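Local coordinates for putative lipoprotein (Clostridium difficile, PDB 4EXR) that is of unknown function but carries two PepSY-family (peptidase propeptide and YPEB) domains and is probably a membrane-attached lipoprotein, at residues L25-I38 with L53-V66. Residues are numbered along the deposited sequence; the frame is centred on the assembly and turned at random. Where two conformers were deposited one is given.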
loop_
_atom_site.group_PDB
_atom_site.type_symbol
_atom_site.label_atom_id
_atom_site.label_comp_id
_atom_site.label_asym_id
_atom_site.label_seq_id
_atom_site.Cartn_x
_atom_site.Cartn_y
_atom_site.Cartn_z
ATOM N N LEU A 25 17.151 -18.254 8.644
ATOM C CA LEU A 25 15.923 -18.894 8.187
ATOM C C LEU A 25 16.035 -20.410 8.246
ATOM O O LEU A 25 15.030 -21.108 8.371
ATOM C CB LEU A 25 15.566 -18.465 6.757
ATOM C CG LEU A 25 15.095 -17.039 6.495
ATOM C CD1 LEU A 25 14.496 -16.944 5.090
ATOM C CD2 LEU A 25 14.093 -16.600 7.548
HETATM N N MSE A 26 17.260 -20.913 8.149
HETATM C CA MSE A 26 17.505 -22.350 8.190
HETATM C C MSE A 26 17.280 -22.950 9.578
HETATM O O MSE A 26 17.065 -24.157 9.712
HETATM C CB MSE A 26 18.921 -22.663 7.704
HETATM C CG MSE A 26 19.027 -22.742 6.197
HETATM SE SE MSE A 26 18.166 -24.369 5.539
HETATM C CE MSE A 26 19.681 -25.590 5.756
ATOM N N GLU A 27 17.330 -22.110 10.608
ATOM C CA GLU A 27 17.145 -22.590 11.971
ATOM C C GLU A 27 15.763 -22.222 12.505
ATOM O O GLU A 27 15.526 -22.256 13.713
ATOM C CB GLU A 27 18.256 -22.055 12.885
ATOM C CG GLU A 27 19.640 -22.581 12.512
ATOM C CD GLU A 27 20.768 -21.909 13.279
ATOM O OE1 GLU A 27 20.528 -20.846 13.890
ATOM O OE2 GLU A 27 21.897 -22.448 13.267
ATOM N N GLN A 28 14.856 -21.860 11.600
ATOM C CA GLN A 28 13.490 -21.524 11.992
ATOM C C GLN A 28 12.525 -22.613 11.549
ATOM O O GLN A 28 12.772 -23.311 10.564
ATOM C CB GLN A 28 13.059 -20.184 11.375
ATOM C CG GLN A 28 13.811 -18.976 11.905
ATOM C CD GLN A 28 13.479 -18.657 13.349
ATOM O OE1 GLN A 28 12.342 -18.838 13.799
ATOM N NE2 GLN A 28 14.472 -18.176 14.086
ATOM N N ASP A 29 11.425 -22.762 12.279
ATOM C CA ASP A 29 10.293 -23.518 11.758
ATOM C C ASP A 29 9.143 -22.564 11.494
ATOM O O ASP A 29 8.782 -21.772 12.361
ATOM C CB ASP A 29 9.831 -24.606 12.730
ATOM C CG ASP A 29 8.507 -25.234 12.302
ATOM O OD1 ASP A 29 8.536 -26.171 11.470
ATOM O OD2 ASP A 29 7.436 -24.776 12.772
ATOM N N PHE A 30 8.567 -22.626 10.297
ATOM C CA PHE A 30 7.464 -21.742 9.990
ATOM C C PHE A 30 6.175 -22.535 10.039
ATOM O O PHE A 30 5.991 -23.490 9.284
ATOM C CB PHE A 30 7.692 -21.051 8.633
ATOM C CG PHE A 30 9.004 -20.325 8.568
ATOM C CD1 PHE A 30 9.185 -19.139 9.275
ATOM C CD2 PHE A 30 10.083 -20.872 7.885
ATOM C CE1 PHE A 30 10.405 -18.478 9.253
ATOM C CE2 PHE A 30 11.317 -20.225 7.869
ATOM C CZ PHE A 30 11.475 -19.022 8.546
ATOM N N LYS A 31 5.289 -22.143 10.945
ATOM C CA LYS A 31 4.032 -22.856 11.114
ATOM C C LYS A 31 3.162 -22.806 9.863
ATOM O O LYS A 31 2.367 -23.712 9.619
ATOM C CB LYS A 31 3.271 -22.310 12.317
ATOM C CG LYS A 31 4.047 -22.486 13.625
ATOM C CD LYS A 31 3.157 -22.211 14.807
ATOM C CE LYS A 31 3.952 -22.265 16.099
ATOM N NZ LYS A 31 4.539 -23.603 16.391
ATOM N N VAL A 32 3.326 -21.744 9.079
ATOM C CA VAL A 32 2.587 -21.572 7.827
ATOM C C VAL A 32 3.526 -21.904 6.680
ATOM O O VAL A 32 4.527 -21.219 6.473
ATOM C CB VAL A 32 2.074 -20.126 7.669
ATOM C CG1 VAL A 32 1.271 -19.956 6.364
ATOM C CG2 VAL A 32 1.237 -19.726 8.877
ATOM N N PRO A 33 3.232 -22.982 5.950
ATOM C CA PRO A 33 4.101 -23.318 4.817
ATOM C C PRO A 33 3.870 -22.342 3.650
ATOM O O PRO A 33 2.819 -21.695 3.575
ATOM C CB PRO A 33 3.673 -24.739 4.459
ATOM C CG PRO A 33 2.258 -24.817 4.880
ATOM C CD PRO A 33 2.115 -23.928 6.099
ATOM N N TYR A 34 4.846 -22.219 2.757
ATOM C CA TYR A 34 4.729 -21.228 1.686
ATOM C C TYR A 34 3.509 -21.484 0.807
ATOM O O TYR A 34 2.928 -20.553 0.258
ATOM C CB TYR A 34 6.014 -21.152 0.859
ATOM C CG TYR A 34 6.093 -22.183 -0.241
ATOM C CD1 TYR A 34 6.481 -23.489 0.026
ATOM C CD2 TYR A 34 5.761 -21.846 -1.552
ATOM C CE1 TYR A 34 6.547 -24.435 -0.986
ATOM C CE2 TYR A 34 5.817 -22.777 -2.564
ATOM C CZ TYR A 34 6.207 -24.064 -2.282
ATOM O OH TYR A 34 6.258 -24.979 -3.304
ATOM N N THR A 35 3.102 -22.747 0.709
ATOM C CA THR A 35 1.931 -23.114 -0.089
ATOM C C THR A 35 0.629 -22.568 0.487
ATOM O O THR A 35 -0.299 -22.253 -0.259
ATOM C CB THR A 35 1.820 -24.647 -0.270
ATOM O OG1 THR A 35 1.941 -25.292 1.002
ATOM C CG2 THR A 35 2.932 -25.154 -1.176
ATOM N N ASP A 36 0.546 -22.473 1.814
ATOM C CA ASP A 36 -0.608 -21.844 2.461
ATOM C C ASP A 36 -0.683 -20.348 2.169
ATOM O O ASP A 36 -1.771 -19.807 1.984
ATOM C CB ASP A 36 -0.587 -22.066 3.981
ATOM C CG ASP A 36 -1.183 -23.404 4.389
ATOM O OD1 ASP A 36 -1.679 -24.138 3.506
ATOM O OD2 ASP A 36 -1.163 -23.715 5.603
ATOM N N ALA A 37 0.470 -19.680 2.130
ATOM C CA ALA A 37 0.508 -18.259 1.772
ATOM C C ALA A 37 0.021 -18.062 0.325
ATOM O O ALA A 37 -0.770 -17.165 0.035
ATOM C CB ALA A 37 1.922 -17.717 1.927
ATOM N N ILE A 38 0.517 -18.899 -0.575
ATOM C CA ILE A 38 0.038 -18.914 -1.962
ATOM C C ILE A 38 -1.480 -19.114 -2.025
ATOM O O ILE A 38 -2.178 -18.396 -2.747
ATOM C CB ILE A 38 0.741 -20.020 -2.776
ATOM C CG1 ILE A 38 2.224 -19.670 -2.981
ATOM C CG2 ILE A 38 0.014 -20.262 -4.138
ATOM C CD1 ILE A 38 3.040 -20.791 -3.627
ATOM N N LEU A 53 7.162 -14.001 -4.808
ATOM C CA LEU A 53 6.885 -14.557 -3.490
ATOM C C LEU A 53 8.186 -14.511 -2.714
ATOM O O LEU A 53 9.248 -14.814 -3.255
ATOM C CB LEU A 53 6.410 -16.006 -3.615
ATOM C CG LEU A 53 6.225 -16.777 -2.301
ATOM C CD1 LEU A 53 5.130 -16.171 -1.466
ATOM C CD2 LEU A 53 5.919 -18.235 -2.580
ATOM N N SER A 54 8.125 -14.103 -1.458
ATOM C CA SER A 54 9.346 -14.074 -0.653
ATOM C C SER A 54 9.038 -14.293 0.819
ATOM O O SER A 54 7.906 -14.142 1.255
ATOM C CB SER A 54 10.100 -12.759 -0.837
ATOM O OG SER A 54 9.383 -11.685 -0.260
ATOM N N LEU A 55 10.070 -14.668 1.563
ATOM C CA LEU A 55 9.986 -14.787 3.003
ATOM C C LEU A 55 11.168 -14.024 3.576
ATOM O O LEU A 55 12.312 -14.241 3.174
ATOM C CB LEU A 55 10.054 -16.255 3.421
ATOM C CG LEU A 55 10.067 -16.514 4.943
ATOM C CD1 LEU A 55 8.831 -15.925 5.627
ATOM C CD2 LEU A 55 10.171 -18.002 5.195
ATOM N N GLU A 56 10.891 -13.117 4.502
ATOM C CA GLU A 56 11.954 -12.370 5.155
ATOM C C GLU A 56 11.568 -12.060 6.590
ATOM O O GLU A 56 10.405 -12.184 6.975
ATOM C CB GLU A 56 12.224 -11.066 4.409
ATOM C CG GLU A 56 11.081 -10.078 4.493
ATOM C CD GLU A 56 11.139 -9.024 3.402
ATOM O OE1 GLU A 56 12.182 -8.930 2.719
ATOM O OE2 GLU A 56 10.138 -8.297 3.224
ATOM N N ARG A 57 12.562 -11.670 7.381
ATOM C CA ARG A 57 12.344 -11.240 8.754
ATOM C C ARG A 57 11.941 -9.771 8.755
ATOM O O ARG A 57 12.520 -8.962 8.030
ATOM C CB ARG A 57 13.630 -11.432 9.566
ATOM C CG ARG A 57 13.525 -11.101 11.058
ATOM C CD ARG A 57 14.812 -11.498 11.789
ATOM N NE ARG A 57 14.732 -11.318 13.240
ATOM C CZ ARG A 57 15.305 -10.318 13.905
ATOM N NH1 ARG A 57 16.001 -9.395 13.253
ATOM N NH2 ARG A 57 15.183 -10.240 15.224
ATOM N N ASP A 58 10.934 -9.431 9.553
ATOM C CA ASP A 58 10.556 -8.035 9.738
ATOM C C ASP A 58 10.412 -7.789 11.231
ATOM O O ASP A 58 9.386 -8.132 11.821
ATOM C CB ASP A 58 9.248 -7.714 9.013
ATOM C CG ASP A 58 8.947 -6.215 8.970
ATOM O OD1 ASP A 58 9.374 -5.475 9.884
ATOM O OD2 ASP A 58 8.275 -5.774 8.013
ATOM N N LEU A 59 11.444 -7.202 11.830
ATOM C CA LEU A 59 11.529 -7.045 13.283
ATOM C C LEU A 59 11.410 -8.395 13.982
ATOM O O LEU A 59 12.296 -9.244 13.865
ATOM C CB LEU A 59 10.470 -6.066 13.804
ATOM C CG LEU A 59 10.420 -4.710 13.094
ATOM C CD1 LEU A 59 9.304 -3.845 13.658
ATOM C CD2 LEU A 59 11.763 -3.998 13.189
ATOM N N ASN A 60 10.308 -8.597 14.698
ATOM C CA ASN A 60 10.105 -9.840 15.433
ATOM C C ASN A 60 9.088 -10.786 14.795
ATOM O O ASN A 60 8.522 -11.650 15.474
ATOM C CB ASN A 60 9.734 -9.547 16.889
ATOM C CG ASN A 60 10.924 -9.081 17.709
ATOM O OD1 ASN A 60 12.064 -9.470 17.446
ATOM N ND2 ASN A 60 10.665 -8.243 18.707
ATOM N N LYS A 61 8.874 -10.623 13.489
ATOM C CA LYS A 61 7.986 -11.490 12.726
ATOM C C LYS A 61 8.710 -12.029 11.493
ATOM O O LYS A 61 9.613 -11.387 10.965
ATOM C CB LYS A 61 6.766 -10.705 12.236
ATOM C CG LYS A 61 5.758 -10.285 13.287
ATOM C CD LYS A 61 4.763 -9.302 12.667
ATOM C CE LYS A 61 3.525 -9.091 13.537
ATOM N NZ LYS A 61 2.490 -10.139 13.289
ATOM N N PHE A 62 8.308 -13.206 11.029
ATOM C CA PHE A 62 8.699 -13.639 9.697
ATOM C C PHE A 62 7.477 -13.494 8.821
ATOM O O PHE A 62 6.353 -13.820 9.226
ATOM C CB PHE A 62 9.254 -15.058 9.701
ATOM C CG PHE A 62 10.514 -15.194 10.505
ATOM C CD1 PHE A 62 10.457 -15.437 11.870
ATOM C CD2 PHE A 62 11.754 -15.020 9.908
ATOM C CE1 PHE A 62 11.617 -15.540 12.621
ATOM C CE2 PHE A 62 12.926 -15.125 10.664
ATOM C CZ PHE A 62 12.851 -15.379 12.013
ATOM N N VAL A 63 7.699 -12.975 7.624
ATOM C CA VAL A 63 6.602 -12.496 6.806
ATOM C C VAL A 63 6.761 -12.971 5.367
ATOM O O VAL A 63 7.808 -12.767 4.756
ATOM C CB VAL A 63 6.549 -10.937 6.844
ATOM C CG1 VAL A 63 5.466 -10.389 5.921
ATOM C CG2 VAL A 63 6.340 -10.439 8.286
ATOM N N TYR A 64 5.719 -13.618 4.850
ATOM C CA TYR A 64 5.603 -13.908 3.428
ATOM C C TYR A 64 5.054 -12.688 2.732
ATOM O O TYR A 64 4.081 -12.091 3.200
ATOM C CB TYR A 64 4.607 -15.045 3.181
ATOM C CG TYR A 64 5.066 -16.418 3.613
ATOM C CD1 TYR A 64 6.066 -17.098 2.911
ATOM C CD2 TYR A 64 4.465 -17.057 4.694
ATOM C CE1 TYR A 64 6.476 -18.371 3.310
ATOM C CE2 TYR A 64 4.860 -18.324 5.093
ATOM C CZ TYR A 64 5.859 -18.975 4.407
ATOM O OH TYR A 64 6.233 -20.235 4.823
ATOM N N THR A 65 5.665 -12.316 1.610
ATOM C CA THR A 65 5.073 -11.293 0.753
ATOM C C THR A 65 4.715 -11.996 -0.542
ATOM O O THR A 65 5.569 -12.640 -1.137
ATOM C CB THR A 65 6.056 -10.130 0.492
ATOM O OG1 THR A 65 6.428 -9.544 1.745
ATOM C CG2 THR A 65 5.429 -9.041 -0.422
ATOM N N VAL A 66 3.443 -11.914 -0.937
ATOM C CA VAL A 66 2.967 -12.546 -2.161
ATOM C C VAL A 66 2.454 -11.427 -3.054
ATOM O O VAL A 66 1.629 -10.618 -2.627
ATOM C CB VAL A 66 1.803 -13.519 -1.895
ATOM C CG1 VAL A 66 1.505 -14.347 -3.159
ATOM C CG2 VAL A 66 2.114 -14.436 -0.708
#
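Y64 reaches from strand 61-66 to the chain that leads into helix 34-38. Its CB lies 4.0 Å from A37 CB, and the A37 methyl sits over one face of the Y64 ring, its CB 4.1 Å from the ring centroid, a CH-pi contact. On the way out, CE1 packs against CA and CB of Y34, while CE2 and CZ run beside V32 O, with V32 CG1 4.1 Å from Y64 CE2. At the tip, OH donates to V32 O at 2.6 Å; the C=O...OH angle is 149°, the donor is tilted slightly from the carbonyl plane, and V32 O lies in the plane of the Y64 ring at its edge. With CG beside the backbone N (chi1 -71°), the ring stands up from the strand toward this carbonyl, just before the helix N-cap P33.

Farther along the hairpin, F30 points its edge at the face of F62: CE1 is 3.5 Å from F62 CG, with the planes at 69°, a T-shaped pair. L55 CD2 covers one F30 face, 3.8 Å from the centroid. L25 CD2 and the Q28 side-chain amide lie against the outer atoms of the F62 ring, CE2 and CZ/CE1 respectively.

Helix and lead-in thus cover one face of the 53-66 hairpin, part of the antiparallel sheet. The chemistry is almost wholly apolar and aromatic; the single cross-segment hydrogen bond gives the buried phenol a backbone partner and would help hold the ring in place.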